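Local coordinates for four helix bundle protein (Bacteroides thetaiotaomicron VPI-5482, PDB 2RLD) that is of unknown function but binds calcium and belongs to the 23S rRNA-intervening sequence (S23) family of four-helix bundle proteins, at residues F18-I22 against S99-S104; Q33-M38 against L85-Y91; G46-G50 against A72-A76; V10-S15 against E106-L111. All coordinates share one frame; numbering follows the deposited sequence.

Overall arrangement
Three of the four contacts run together along the bundle. Interaction 3 lies about 4 Å from the centre of the chain, and the centres of interactions 1 and 4 are about 11 Å and 10 Å from that of interaction 3. Interactions 1 and 4 both join helix 7-32 to helix 94-116, meeting where Phe-18 CB lies 3.8 Å from Ile-107 CD1; Phe-18 CE2 also lies 3.8 Å from Ile-49 CD1 of interaction 3. Interaction 2 stands apart, its centre about 25 Å from that of interaction 4. The bound calcium lies nearest interaction 4, about 8 Å from the side chain of Val-10, while interaction 1 contains Asp-103, a ligand of a second calcium absent from this chain.

Interaction 1 of 4, residues F18-I22 against S99-S104; sequences FAVRI and SINNDS
Phe-18 pushes its ring into one turn of helix 94-116, overlapping Ile-100, Asp-103 and Ser-104. With CG anti to the backbone N (chi1 -172°), the ring extends toward that helix: CE1 brings its edge to the backbone O of Ile-100 at 3.5 Å and also meets Ile-100 CG2, CD1 lies against Asp-103 CB, and CZ reaches the CB and OG of Ser-104, whose hydroxyl is hydrogen-bonded to Glu-80. Beside this apolar patch, Arg-21 makes the polar half of the contact. Its chain bends at chi3 and presents the guanidinium end-on, so that NH1 and NH2 both grip Ser-99 OG, each at 3.0 Å. NH1 also forms a salt bridge to Asp-103 OD2 at 2.9 Å, with the oxygen almost in the guanidinium plane; seen from Asp-103, the nitrogen arrives from above the carboxylate plane, the two groups being turned 69° apart. Ile-100 CG1 lies over one guanidinium face, 3.7 Å above it, and limits movement in that direction. With a leucine in place of Arg-21 the carboxylate of Asp-103 would probably lose its cationic mate in this contact, and Ser-99 OG the two donors that hold it. Asp-103 binds calcium in a structure of this protein, though no ion occupies that site in this chain. The two helices run antiparallel at 150°, their local axes 10.8 Å apart; Phe-18 reaches on to Thr-79 of helix 62-88 and Ile-49 of helix 38-57, while Ala-19 and Val-20 pack on Tyr-81 and Thr-89 of a neighbouring subunit.

Interaction 2 of 4, residues Q33-M38 against L85-Y91; sequences QKEFVM and LLIRTEY
Tyr-91 turns its ring so that three side chains of residues 33-38 meet it in different ways. Glu-35 lies over one face, with CG 3.9 Å from the ring centroid and 26° off the normal, a CH-pi contact; the carboxylate plane stands 75° from the ring. Gln-33 CB comes to the ring edge near CD1. The selenomethionine chain at Met-38 runs nearly perpendicular to that of Tyr-91, its CE 3.5 Å from Tyr-91 CD2. The bend at chi3 turns CE back toward the tyrosine and Leu-86 CD2, while SE rests on Leu-85 CD2 at 3.7 Å. Farther along, Gln-33 folds at chi2 and sends NE2 to the backbone O of Tyr-91, a nearly straight bond of 2.8 Å at 170°, with the donor above the carbonyl plane. Here helix 62-88 ends in a Schellman motif: Glu-90, with positive phi, is C-prime, and Tyr-91 N closes back on Leu-86 O. Thr-89 and Tyr-91 also pack on Val-23 and Lys-27 of a third subunit. Glu-35 does two jobs, its aliphatic CG supporting the ring while OE2 takes the amides of Val-37 and Met-38, the latter at 2.8 Å on its syn lone pair. This caps the start of helix 38-57, and the positive end of that helix's dipole would probably favour the ionised carboxylate.

Interaction 3 of 4, residues G46-G50 against A72-A76; sequences GTSIG and ALKEA. With EDO (1,2-ethanediol), chain S.
Ile-49 supplies most of the apolar packing between these two antiparallel helices, using both branches. Placed with CG1 anti to its carbonyl carbon (chi1 -56°), it runs CG1 alongside Glu-75 CB at 3.8 Å and pushes CD1 to within 3.5 Å of Ala-76 CA, while CG2 faces Ala-72 CB more loosely, at 4.4 Å. The backbone joins in too, for Ile-49 O rests 3.7 Å from Ala-72 CB. The small Ala-72 and Ala-76 suit the close approach of the helices, whose local axes come to 7.9 Å at 159°, an antiparallel pair within the four-helix bundle, and Ile-49 reaches on to Phe-18 and Ile-107 of the other two helices. An alanine in place of Ile-49 would be likely to open a gap beside Ala-76 and leave the Phe-18 ring less firmly held. Van der Waals contact on the more polar side comes from Ser-48 CB, 3.7 Å from Glu-75 CD. Hydrogen bonds belong to a bound ethanediol, probably from the crystallisation liquor: its O1 donates to Ser-48 OG at 2.7 Å, and its O2 is hydrogen-bonded to Thr-47 OG1 at 2.7 Å and to Ser-48 OG. Ser-48 OG is also bonded to Arg-44 O in its own helix.

Interaction 4 of 4, residues V10-S15 against E106-L111; sequences VVKDKS and EINKLL
Val-11 forms the close-packed centre of this contact, its CG2 methyl touching three side chains of helix 94-116: Leu-110 CB at 3.9 Å, Leu-111 CD2 at 4.0 Å and Ile-107 CG2 at 4.1 Å. That methyl sits anti to the backbone N (chi1 76° to CG1), which points it at all three. Val-11 and Leu-110 lie alongside each other, pointing opposite ways, whereas Leu-111 comes across Val-11 at about a right angle. Ile-107 fills the next position along, its CD1 lying 3.8 Å from Lys-14 O and close to Ser-15 CA. Behind them Ile-53 of helix 38-57 packs on Val-11, Ser-15 and Leu-111. On the rim the fit is looser. Val-10 CG1 only reaches Leu-110 CD1 at 4.2 Å, and Lys-14, bent at chi2, crosses Glu-106 so that CE is nearer than the charged end: Lys-14 NZ stands 3.7 Å from Glu-106 OE2, a long salt bridge. Such a pairing would probably give mainly electrostatic attraction. Antiparallel at 156°, with local axes 10.0 Å apart, the pair joins the first and last helices of a four-helix bundle, residues 10-15 directly following Asp-8 and Asn-9, which with Asp-5 bind the calcium ion.

Interaction 1 of 4, residues F18-I22 against S99-S104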
loop_
_atom_site.group_PDB
_atom_site.type_symbol
_atom_site.label_atom_id
_atom_site.label_comp_id
_atom_site.label_asym_id
_atom_site.label_seq_id
_atom_site.Cartn_x
_atom_site.Cartn_y
_atom_site.Cartn_z
ATOM N N PHE C 18 -8.827 -22.464 -3.815
ATOM C CA PHE C 18 -8.429 -21.444 -4.791
ATOM C C PHE C 18 -7.269 -20.588 -4.279
ATOM O O PHE C 18 -6.339 -20.290 -5.030
ATOM C CB PHE C 18 -9.607 -20.543 -5.145
ATOM C CG PHE C 18 -9.320 -19.593 -6.282
ATOM C CD1 PHE C 18 -9.207 -20.065 -7.581
ATOM C CD2 PHE C 18 -9.164 -18.239 -6.045
ATOM C CE1 PHE C 18 -8.969 -19.211 -8.630
ATOM C CE2 PHE C 18 -8.919 -17.361 -7.112
ATOM C CZ PHE C 18 -8.831 -17.846 -8.396
ATOM N N ALA C 19 -7.324 -20.184 -3.008
ATOM C CA ALA C 19 -6.249 -19.431 -2.379
ATOM C C ALA C 19 -4.923 -20.180 -2.575
ATOM O O ALA C 19 -3.888 -19.585 -2.901
ATOM C CB ALA C 19 -6.563 -19.207 -0.860
ATOM N N VAL C 20 -4.954 -21.499 -2.414
ATOM C CA VAL C 20 -3.735 -22.292 -2.545
ATOM C C VAL C 20 -3.221 -22.239 -4.025
ATOM O O VAL C 20 -2.021 -22.072 -4.292
ATOM C CB VAL C 20 -3.973 -23.745 -2.118
ATOM C CG1 VAL C 20 -2.778 -24.621 -2.539
ATOM C CG2 VAL C 20 -4.255 -23.857 -0.562
ATOM N N ARG C 21 -4.130 -22.358 -4.968
ATOM C CA ARG C 21 -3.767 -22.242 -6.367
ATOM C C ARG C 21 -3.179 -20.850 -6.645
ATOM O O ARG C 21 -2.206 -20.722 -7.396
ATOM C CB ARG C 21 -4.977 -22.481 -7.257
ATOM C CG ARG C 21 -5.531 -23.910 -7.167
ATOM C CD ARG C 21 -6.231 -24.289 -8.482
ATOM N NE ARG C 21 -5.293 -24.476 -9.588
ATOM C CZ ARG C 21 -5.659 -24.587 -10.867
ATOM N NH1 ARG C 21 -6.944 -24.511 -11.209
ATOM N NH2 ARG C 21 -4.742 -24.738 -11.808
ATOM N N ILE C 22 -3.761 -19.812 -6.041
ATOM C CA ILE C 22 -3.252 -18.460 -6.206
ATOM C C ILE C 22 -1.839 -18.314 -5.626
ATOM O O ILE C 22 -0.962 -17.650 -6.223
ATOM C CB ILE C 22 -4.256 -17.432 -5.646
ATOM C CG1 ILE C 22 -5.487 -17.372 -6.556
ATOM C CG2 ILE C 22 -3.570 -16.040 -5.467
ATOM C CD1 ILE C 22 -5.166 -16.775 -7.961
ATOM N N SER C 99 -7.714 -23.071 -16.582
ATOM C CA SER C 99 -7.813 -23.860 -15.367
ATOM C C SER C 99 -8.145 -23.001 -14.151
ATOM O O SER C 99 -9.066 -23.315 -13.405
ATOM C CB SER C 99 -6.498 -24.615 -15.145
ATOM O OG SER C 99 -6.598 -25.511 -14.056
ATOM N N ILE C 100 -7.405 -21.911 -13.974
ATOM C CA ILE C 100 -7.520 -21.076 -12.781
ATOM C C ILE C 100 -8.766 -20.211 -12.917
ATOM O O ILE C 100 -9.523 -20.044 -11.963
ATOM C CB ILE C 100 -6.253 -20.200 -12.552
ATOM C CG1 ILE C 100 -5.029 -21.082 -12.384
ATOM C CG2 ILE C 100 -6.418 -19.332 -11.329
ATOM C CD1 ILE C 100 -3.709 -20.329 -12.442
ATOM N N ASN C 101 -9.008 -19.692 -14.117
ATOM C CA ASN C 101 -10.164 -18.821 -14.313
ATOM C C ASN C 101 -11.495 -19.557 -14.148
ATOM O O ASN C 101 -12.459 -18.987 -13.652
ATOM C CB ASN C 101 -10.107 -18.133 -15.678
ATOM C CG ASN C 101 -11.177 -17.061 -15.827
ATOM O OD1 ASN C 101 -11.131 -16.034 -15.156
ATOM N ND2 ASN C 101 -12.141 -17.301 -16.701
ATOM N N ASN C 102 -11.541 -20.816 -14.562
ATOM C CA ASN C 102 -12.722 -21.638 -14.381
ATOM C C ASN C 102 -13.012 -21.846 -12.900
ATOM O O ASN C 102 -14.163 -21.813 -12.496
ATOM C CB ASN C 102 -12.555 -22.991 -15.067
ATOM C CG ASN C 102 -12.716 -22.907 -16.573
ATOM O OD1 ASN C 102 -13.195 -21.896 -17.106
ATOM N ND2 ASN C 102 -12.305 -23.964 -17.271
ATOM N N ASP C 103 -11.971 -22.036 -12.093
ATOM C CA ASP C 103 -12.164 -22.152 -10.643
ATOM C C ASP C 103 -12.677 -20.824 -10.050
ATOM O O ASP C 103 -13.519 -20.812 -9.126
ATOM C CB ASP C 103 -10.857 -22.585 -9.970
ATOM C CG ASP C 103 -10.512 -24.044 -10.216
ATOM O OD1 ASP C 103 -11.340 -24.757 -10.802
ATOM O OD2 ASP C 103 -9.423 -24.499 -9.770
ATOM N N SER C 104 -12.139 -19.715 -10.550
ATOM C CA SER C 104 -12.554 -18.376 -10.101
ATOM C C SER C 104 -14.015 -18.140 -10.402
ATOM O O SER C 104 -14.798 -17.734 -9.534
ATOM C CB SER C 104 -11.686 -17.286 -10.736
ATOM O OG SER C 104 -11.634 -16.132 -9.896
#

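Interaction 2 of 4, residues Q33-M38 against L85-Y91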
loop_
_atom_site.group_PDB
_atom_site.type_symbol
_atom_site.label_atom_id
_atom_site.label_comp_id
_atom_site.label_asym_id
_atom_site.label_seq_id
_atom_site.Cartn_x
_atom_site.Cartn_y
_atom_site.Cartn_z
ATOM N N GLN C 33 8.749 -16.417 -13.935
ATOM C CA GLN C 33 8.534 -15.336 -14.894
ATOM C C GLN C 33 9.166 -14.003 -14.475
ATOM O O GLN C 33 9.177 -13.071 -15.271
ATOM C CB GLN C 33 7.048 -15.129 -15.196
ATOM C CG GLN C 33 6.290 -16.361 -15.609
ATOM C CD GLN C 33 6.655 -16.849 -17.009
ATOM O OE1 GLN C 33 7.808 -17.143 -17.284
ATOM N NE2 GLN C 33 5.665 -16.937 -17.896
ATOM N N LYS C 34 9.716 -13.928 -13.263
ATOM C CA LYS C 34 10.320 -12.693 -12.746
ATOM C C LYS C 34 9.365 -11.497 -12.849
ATOM O O LYS C 34 9.786 -10.395 -13.172
ATOM C CB LYS C 34 11.644 -12.389 -13.456
ATOM C CG LYS C 34 12.557 -13.589 -13.561
ATOM C CD LYS C 34 12.816 -14.238 -12.230
ATOM C CE LYS C 34 13.948 -15.263 -12.332
ATOM N NZ LYS C 34 14.045 -16.046 -11.077
ATOM N N GLU C 35 8.089 -11.741 -12.544
ATOM C CA GLU C 35 7.032 -10.745 -12.561
ATOM C C GLU C 35 6.572 -10.451 -11.145
ATOM O O GLU C 35 6.095 -11.341 -10.416
ATOM C CB GLU C 35 5.875 -11.231 -13.442
ATOM C CG GLU C 35 4.965 -10.118 -13.947
ATOM C CD GLU C 35 4.164 -9.416 -12.845
ATOM O OE1 GLU C 35 3.525 -10.136 -12.039
ATOM O OE2 GLU C 35 4.183 -8.148 -12.798
ATOM N N PHE C 36 6.705 -9.187 -10.755
ATOM C CA PHE C 36 6.586 -8.793 -9.361
ATOM C C PHE C 36 5.418 -7.873 -9.065
ATOM O O PHE C 36 5.060 -7.707 -7.914
ATOM C CB PHE C 36 7.879 -8.111 -8.933
ATOM C CG PHE C 36 9.094 -8.980 -9.096
ATOM C CD1 PHE C 36 9.255 -10.089 -8.300
ATOM C CD2 PHE C 36 10.043 -8.701 -10.043
ATOM C CE1 PHE C 36 10.357 -10.904 -8.441
ATOM C CE2 PHE C 36 11.155 -9.516 -10.187
ATOM C CZ PHE C 36 11.298 -10.620 -9.382
ATOM N N VAL C 37 4.814 -7.288 -10.088
ATOM C CA VAL C 37 3.797 -6.249 -9.885
ATOM C C VAL C 37 2.386 -6.854 -9.957
ATOM O O VAL C 37 1.631 -6.811 -8.980
ATOM C CB VAL C 37 3.980 -5.089 -10.930
ATOM C CG1 VAL C 37 2.798 -4.103 -10.888
ATOM C CG2 VAL C 37 5.267 -4.335 -10.658
HETATM N N MSE C 38 2.042 -7.461 -11.093
HETATM C CA MSE C 38 0.748 -8.076 -11.233
HETATM C C MSE C 38 0.581 -9.252 -10.265
HETATM O O MSE C 38 -0.494 -9.461 -9.682
HETATM C CB MSE C 38 0.494 -8.447 -12.702
HETATM C CG MSE C 38 0.635 -7.259 -13.601
HETATM SE SE MSE C 38 0.220 -7.742 -15.434
HETATM C CE MSE C 38 1.947 -8.693 -15.887
ATOM N N LEU C 85 -5.461 -10.114 -17.821
ATOM C CA LEU C 85 -4.239 -9.367 -18.151
ATOM C C LEU C 85 -3.018 -10.280 -18.314
ATOM O O LEU C 85 -2.242 -10.130 -19.264
ATOM C CB LEU C 85 -3.983 -8.295 -17.085
ATOM C CG LEU C 85 -2.918 -7.256 -17.380
ATOM C CD1 LEU C 85 -3.010 -6.670 -18.784
ATOM C CD2 LEU C 85 -2.996 -6.177 -16.291
ATOM N N LEU C 86 -2.860 -11.229 -17.404
ATOM C CA LEU C 86 -1.747 -12.168 -17.480
ATOM C C LEU C 86 -1.749 -13.042 -18.746
ATOM O O LEU C 86 -0.714 -13.204 -19.361
ATOM C CB LEU C 86 -1.680 -13.030 -16.222
ATOM C CG LEU C 86 -1.324 -12.311 -14.906
ATOM C CD1 LEU C 86 -1.682 -13.170 -13.689
ATOM C CD2 LEU C 86 0.208 -11.955 -14.917
ATOM N N ILE C 87 -2.905 -13.565 -19.169
ATOM C CA ILE C 87 -2.945 -14.319 -20.445
ATOM C C ILE C 87 -2.719 -13.414 -21.639
ATOM O O ILE C 87 -1.979 -13.761 -22.550
ATOM C CB ILE C 87 -4.239 -15.195 -20.599
ATOM C CG1 ILE C 87 -4.156 -16.096 -21.855
ATOM C CG2 ILE C 87 -5.496 -14.349 -20.655
ATOM C CD1 ILE C 87 -3.032 -17.072 -21.829
ATOM N N ARG C 88 -3.317 -12.219 -21.636
ATOM C CA ARG C 88 -3.124 -11.297 -22.773
ATOM C C ARG C 88 -1.689 -10.833 -22.935
ATOM O O ARG C 88 -1.249 -10.575 -24.040
ATOM C CB ARG C 88 -4.052 -10.090 -22.656
ATOM C CG ARG C 88 -5.526 -10.455 -22.842
ATOM C CD ARG C 88 -5.872 -10.633 -24.307
ATOM N NE ARG C 88 -5.440 -9.498 -25.129
ATOM C CZ ARG C 88 -6.103 -8.356 -25.237
ATOM N NH1 ARG C 88 -7.219 -8.148 -24.552
ATOM N NH2 ARG C 88 -5.627 -7.405 -26.007
ATOM N N THR C 89 -0.938 -10.775 -21.843
ATOM C CA THR C 89 0.473 -10.391 -21.914
ATOM C C THR C 89 1.450 -11.589 -21.833
ATOM O O THR C 89 2.641 -11.386 -21.677
ATOM C CB THR C 89 0.801 -9.369 -20.820
ATOM O OG1 THR C 89 0.453 -9.898 -19.532
ATOM C CG2 THR C 89 0.032 -8.071 -21.066
ATOM N N GLU C 90 0.942 -12.810 -21.973
ATOM C CA GLU C 90 1.748 -14.015 -22.155
ATOM C C GLU C 90 2.572 -14.419 -20.925
ATOM O O GLU C 90 3.547 -15.179 -21.040
ATOM C CB GLU C 90 2.603 -13.911 -23.419
ATOM C CG GLU C 90 1.739 -13.661 -24.696
ATOM C CD GLU C 90 2.553 -13.418 -25.957
ATOM O OE1 GLU C 90 3.750 -13.749 -25.982
ATOM O OE2 GLU C 90 1.976 -12.898 -26.919
ATOM N N TYR C 91 2.148 -13.948 -19.756
ATOM C CA TYR C 91 2.732 -14.407 -18.489
ATOM C C TYR C 91 2.252 -15.787 -18.063
ATOM O O TYR C 91 2.948 -16.480 -17.337
ATOM C CB TYR C 91 2.533 -13.377 -17.373
ATOM C CG TYR C 91 3.537 -12.268 -17.497
ATOM C CD1 TYR C 91 4.825 -12.413 -16.974
ATOM C CD2 TYR C 91 3.220 -11.093 -18.155
ATOM C CE1 TYR C 91 5.784 -11.393 -17.122
ATOM C CE2 TYR C 91 4.172 -10.070 -18.330
ATOM C CZ TYR C 91 5.442 -10.225 -17.793
ATOM O OH TYR C 91 6.355 -9.190 -17.921
HETATM O O HOH W 1 8.298 -8.948 -15.881
#

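Interaction 3 of 4, residues G46-G50 against A72-A76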
loop_
_atom_site.group_PDB
_atom_site.type_symbol
_atom_site.label_atom_id
_atom_site.label_comp_id
_atom_site.label_asym_id
_atom_site.label_seq_id
_atom_site.Cartn_x
_atom_site.Cartn_y
_atom_site.Cartn_z
ATOM N N GLY C 46 -6.772 -12.746 -4.925
ATOM C CA GLY C 46 -7.150 -14.156 -5.046
ATOM C C GLY C 46 -7.288 -14.838 -3.690
ATOM O O GLY C 46 -8.128 -15.712 -3.511
ATOM N N THR C 47 -6.442 -14.463 -2.745
ATOM C CA THR C 47 -6.515 -15.035 -1.395
ATOM C C THR C 47 -7.531 -14.324 -0.514
ATOM O O THR C 47 -8.045 -14.910 0.464
ATOM C CB THR C 47 -5.106 -15.039 -0.691
ATOM O OG1 THR C 47 -4.651 -13.692 -0.565
ATOM C CG2 THR C 47 -4.111 -15.915 -1.477
ATOM N N SER C 48 -7.903 -13.098 -0.889
ATOM C CA SER C 48 -8.869 -12.303 -0.116
ATOM C C SER C 48 -10.311 -12.792 -0.317
ATOM O O SER C 48 -11.180 -12.506 0.509
ATOM C CB SER C 48 -8.768 -10.819 -0.459
ATOM O OG SER C 48 -7.519 -10.264 -0.035
ATOM N N ILE C 49 -10.576 -13.485 -1.424
ATOM C CA ILE C 49 -11.903 -14.096 -1.642
ATOM C C ILE C 49 -12.246 -14.963 -0.406
ATOM O O ILE C 49 -13.238 -14.716 0.291
ATOM C CB ILE C 49 -11.936 -14.958 -2.931
ATOM C CG1 ILE C 49 -11.519 -14.140 -4.165
ATOM C CG2 ILE C 49 -13.331 -15.587 -3.180
ATOM C CD1 ILE C 49 -11.313 -15.003 -5.418
ATOM N N GLY C 50 -11.375 -15.927 -0.079
ATOM C CA GLY C 50 -11.623 -16.834 1.074
ATOM C C GLY C 50 -11.667 -16.112 2.408
ATOM O O GLY C 50 -12.464 -16.465 3.289
ATOM N N ALA C 72 -16.258 -10.527 -1.111
ATOM C CA ALA C 72 -15.645 -11.735 -1.724
ATOM C C ALA C 72 -15.841 -11.746 -3.246
ATOM O O ALA C 72 -14.917 -12.028 -4.014
ATOM C CB ALA C 72 -16.241 -13.015 -1.113
ATOM N N LEU C 73 -17.057 -11.401 -3.675
ATOM C CA LEU C 73 -17.351 -11.335 -5.101
ATOM C C LEU C 73 -16.501 -10.270 -5.826
ATOM O O LEU C 73 -16.067 -10.460 -6.970
ATOM C CB LEU C 73 -18.830 -11.032 -5.296
ATOM C CG LEU C 73 -19.315 -10.965 -6.734
ATOM C CD1 LEU C 73 -18.916 -12.230 -7.500
ATOM C CD2 LEU C 73 -20.824 -10.739 -6.731
ATOM N N LYS C 74 -16.286 -9.148 -5.151
ATOM C CA LYS C 74 -15.456 -8.078 -5.685
ATOM C C LYS C 74 -14.058 -8.588 -5.933
ATOM O O LYS C 74 -13.431 -8.326 -6.983
ATOM C CB LYS C 74 -15.379 -6.936 -4.688
ATOM C CG LYS C 74 -14.532 -5.750 -5.142
ATOM C CD LYS C 74 -14.627 -4.591 -4.149
ATOM C CE LYS C 74 -13.849 -4.863 -2.832
ATOM N NZ LYS C 74 -12.381 -4.665 -3.042
ATOM N N GLU C 75 -13.561 -9.293 -4.934
ATOM C CA GLU C 75 -12.195 -9.841 -4.983
ATOM C C GLU C 75 -12.071 -10.907 -6.087
ATOM O O GLU C 75 -11.071 -10.964 -6.810
ATOM C CB GLU C 75 -11.802 -10.385 -3.608
ATOM C CG GLU C 75 -11.704 -9.335 -2.489
ATOM C CD GLU C 75 -10.548 -8.342 -2.632
ATOM O OE1 GLU C 75 -9.835 -8.330 -3.656
ATOM O OE2 GLU C 75 -10.339 -7.574 -1.665
ATOM N N ALA C 76 -13.101 -11.725 -6.255
ATOM C CA ALA C 76 -13.160 -12.695 -7.365
ATOM C C ALA C 76 -13.097 -11.982 -8.719
ATOM O O ALA C 76 -12.350 -12.396 -9.618
ATOM C CB ALA C 76 -14.426 -13.538 -7.258
HETATM C C1 EDO S . -6.703 -11.508 3.423
HETATM O O1 EDO S . -7.694 -10.810 2.647
HETATM C C2 EDO S . -6.023 -12.567 2.558
HETATM O O2 EDO S . -5.337 -11.961 1.441
#

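Interaction 4 of 4, residues V10-S15 against E106-L111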
loop_
_atom_site.group_PDB
_atom_site.type_symbol
_atom_site.label_atom_id
_atom_site.label_comp_id
_atom_site.label_asym_id
_atom_site.label_seq_id
_atom_site.Cartn_x
_atom_site.Cartn_y
_atom_site.Cartn_z
ATOM N N VAL C 10 -19.803 -25.120 0.563
ATOM C CA VAL C 10 -19.030 -25.452 -0.619
ATOM C C VAL C 10 -18.205 -24.269 -1.118
ATOM O O VAL C 10 -17.054 -24.453 -1.510
ATOM C CB VAL C 10 -19.931 -25.979 -1.748
ATOM C CG1 VAL C 10 -19.154 -26.058 -3.080
ATOM C CG2 VAL C 10 -20.505 -27.337 -1.353
ATOM N N VAL C 11 -18.753 -23.058 -1.093
ATOM C CA VAL C 11 -17.977 -21.914 -1.585
ATOM C C VAL C 11 -16.790 -21.606 -0.657
ATOM O O VAL C 11 -15.748 -21.160 -1.128
ATOM C CB VAL C 11 -18.842 -20.646 -1.838
ATOM C CG1 VAL C 11 -19.214 -19.946 -0.525
ATOM C CG2 VAL C 11 -18.107 -19.698 -2.779
ATOM N N LYS C 12 -16.945 -21.853 0.642
ATOM C CA LYS C 12 -15.832 -21.730 1.577
ATOM C C LYS C 12 -14.714 -22.681 1.189
ATOM O O LYS C 12 -13.570 -22.256 1.017
ATOM C CB LYS C 12 -16.281 -22.032 3.012
ATOM C CG LYS C 12 -15.142 -22.045 4.017
ATOM N N ASP C 13 -15.019 -23.974 1.076
ATOM C CA ASP C 13 -13.984 -24.936 0.691
ATOM C C ASP C 13 -13.350 -24.589 -0.674
ATOM O O ASP C 13 -12.130 -24.647 -0.841
ATOM C CB ASP C 13 -14.528 -26.361 0.647
ATOM C CG ASP C 13 -13.459 -27.369 0.236
ATOM O OD1 ASP C 13 -12.493 -27.538 0.996
ATOM O OD2 ASP C 13 -13.557 -27.962 -0.863
ATOM N N LYS C 14 -14.176 -24.209 -1.642
ATOM C CA LYS C 14 -13.635 -23.848 -2.960
ATOM C C LYS C 14 -12.702 -22.654 -2.869
ATOM O O LYS C 14 -11.714 -22.591 -3.587
ATOM C CB LYS C 14 -14.755 -23.526 -3.943
ATOM C CG LYS C 14 -15.673 -24.688 -4.216
ATOM C CD LYS C 14 -15.019 -25.791 -4.991
ATOM C CE LYS C 14 -16.086 -26.673 -5.656
ATOM N NZ LYS C 14 -15.492 -27.903 -6.230
ATOM N N SER C 15 -13.040 -21.688 -2.009
ATOM C CA SER C 15 -12.222 -20.487 -1.861
ATOM C C SER C 15 -10.859 -20.788 -1.236
ATOM O O SER C 15 -9.847 -20.156 -1.592
ATOM C CB SER C 15 -13.000 -19.409 -1.088
ATOM O OG SER C 15 -13.124 -19.704 0.305
ATOM N N GLU C 106 -16.378 -20.264 -11.070
ATOM C CA GLU C 106 -17.217 -21.152 -10.259
ATOM C C GLU C 106 -17.556 -20.489 -8.928
ATOM O O GLU C 106 -18.668 -20.609 -8.447
ATOM C CB GLU C 106 -16.511 -22.492 -10.027
ATOM C CG GLU C 106 -17.241 -23.450 -9.114
ATOM C CD GLU C 106 -16.489 -24.768 -8.916
ATOM O OE1 GLU C 106 -15.231 -24.769 -8.944
ATOM O OE2 GLU C 106 -17.163 -25.808 -8.742
ATOM N N ILE C 107 -16.579 -19.810 -8.315
ATOM C CA ILE C 107 -16.801 -19.107 -7.052
ATOM C C ILE C 107 -17.740 -17.914 -7.236
ATOM O O ILE C 107 -18.634 -17.691 -6.400
ATOM C CB ILE C 107 -15.441 -18.695 -6.380
ATOM C CG1 ILE C 107 -14.711 -19.942 -5.877
ATOM C CG2 ILE C 107 -15.634 -17.664 -5.259
ATOM C CD1 ILE C 107 -13.277 -19.689 -5.486
ATOM N N ASN C 108 -17.561 -17.162 -8.325
ATOM C CA ASN C 108 -18.502 -16.092 -8.672
ATOM C C ASN C 108 -19.957 -16.568 -8.632
ATOM O O ASN C 108 -20.836 -15.929 -8.049
ATOM C CB ASN C 108 -18.247 -15.579 -10.083
ATOM C CG ASN C 108 -17.054 -14.673 -10.179
ATOM O OD1 ASN C 108 -16.054 -14.877 -9.512
ATOM N ND2 ASN C 108 -17.155 -13.654 -11.037
ATOM N N LYS C 109 -20.186 -17.701 -9.281
ATOM C CA LYS C 109 -21.530 -18.231 -9.498
ATOM C C LYS C 109 -22.184 -18.573 -8.154
ATOM O O LYS C 109 -23.343 -18.228 -7.899
ATOM C CB LYS C 109 -21.403 -19.471 -10.371
ATOM C CG LYS C 109 -22.698 -20.152 -10.737
ATOM C CD LYS C 109 -22.429 -21.420 -11.537
ATOM C CE LYS C 109 -21.509 -22.375 -10.792
ATOM N NZ LYS C 109 -21.888 -23.796 -10.974
ATOM N N LEU C 110 -21.423 -19.236 -7.288
ATOM C CA LEU C 110 -21.942 -19.642 -5.989
ATOM C C LEU C 110 -22.214 -18.411 -5.102
ATOM O O LEU C 110 -23.272 -18.310 -4.439
ATOM C CB LEU C 110 -20.947 -20.591 -5.320
ATOM C CG LEU C 110 -20.705 -21.905 -6.080
ATOM C CD1 LEU C 110 -19.493 -22.692 -5.537
ATOM C CD2 LEU C 110 -21.973 -22.741 -6.037
ATOM N N LEU C 111 -21.275 -17.458 -5.106
ATOM C CA LEU C 111 -21.480 -16.232 -4.323
ATOM C C LEU C 111 -22.723 -15.475 -4.775
ATOM O O LEU C 111 -23.521 -15.009 -3.956
ATOM C CB LEU C 111 -20.266 -15.320 -4.391
ATOM C CG LEU C 111 -18.997 -15.854 -3.731
ATOM C CD1 LEU C 111 -17.820 -14.989 -4.169
ATOM C CD2 LEU C 111 -19.137 -15.863 -2.214
#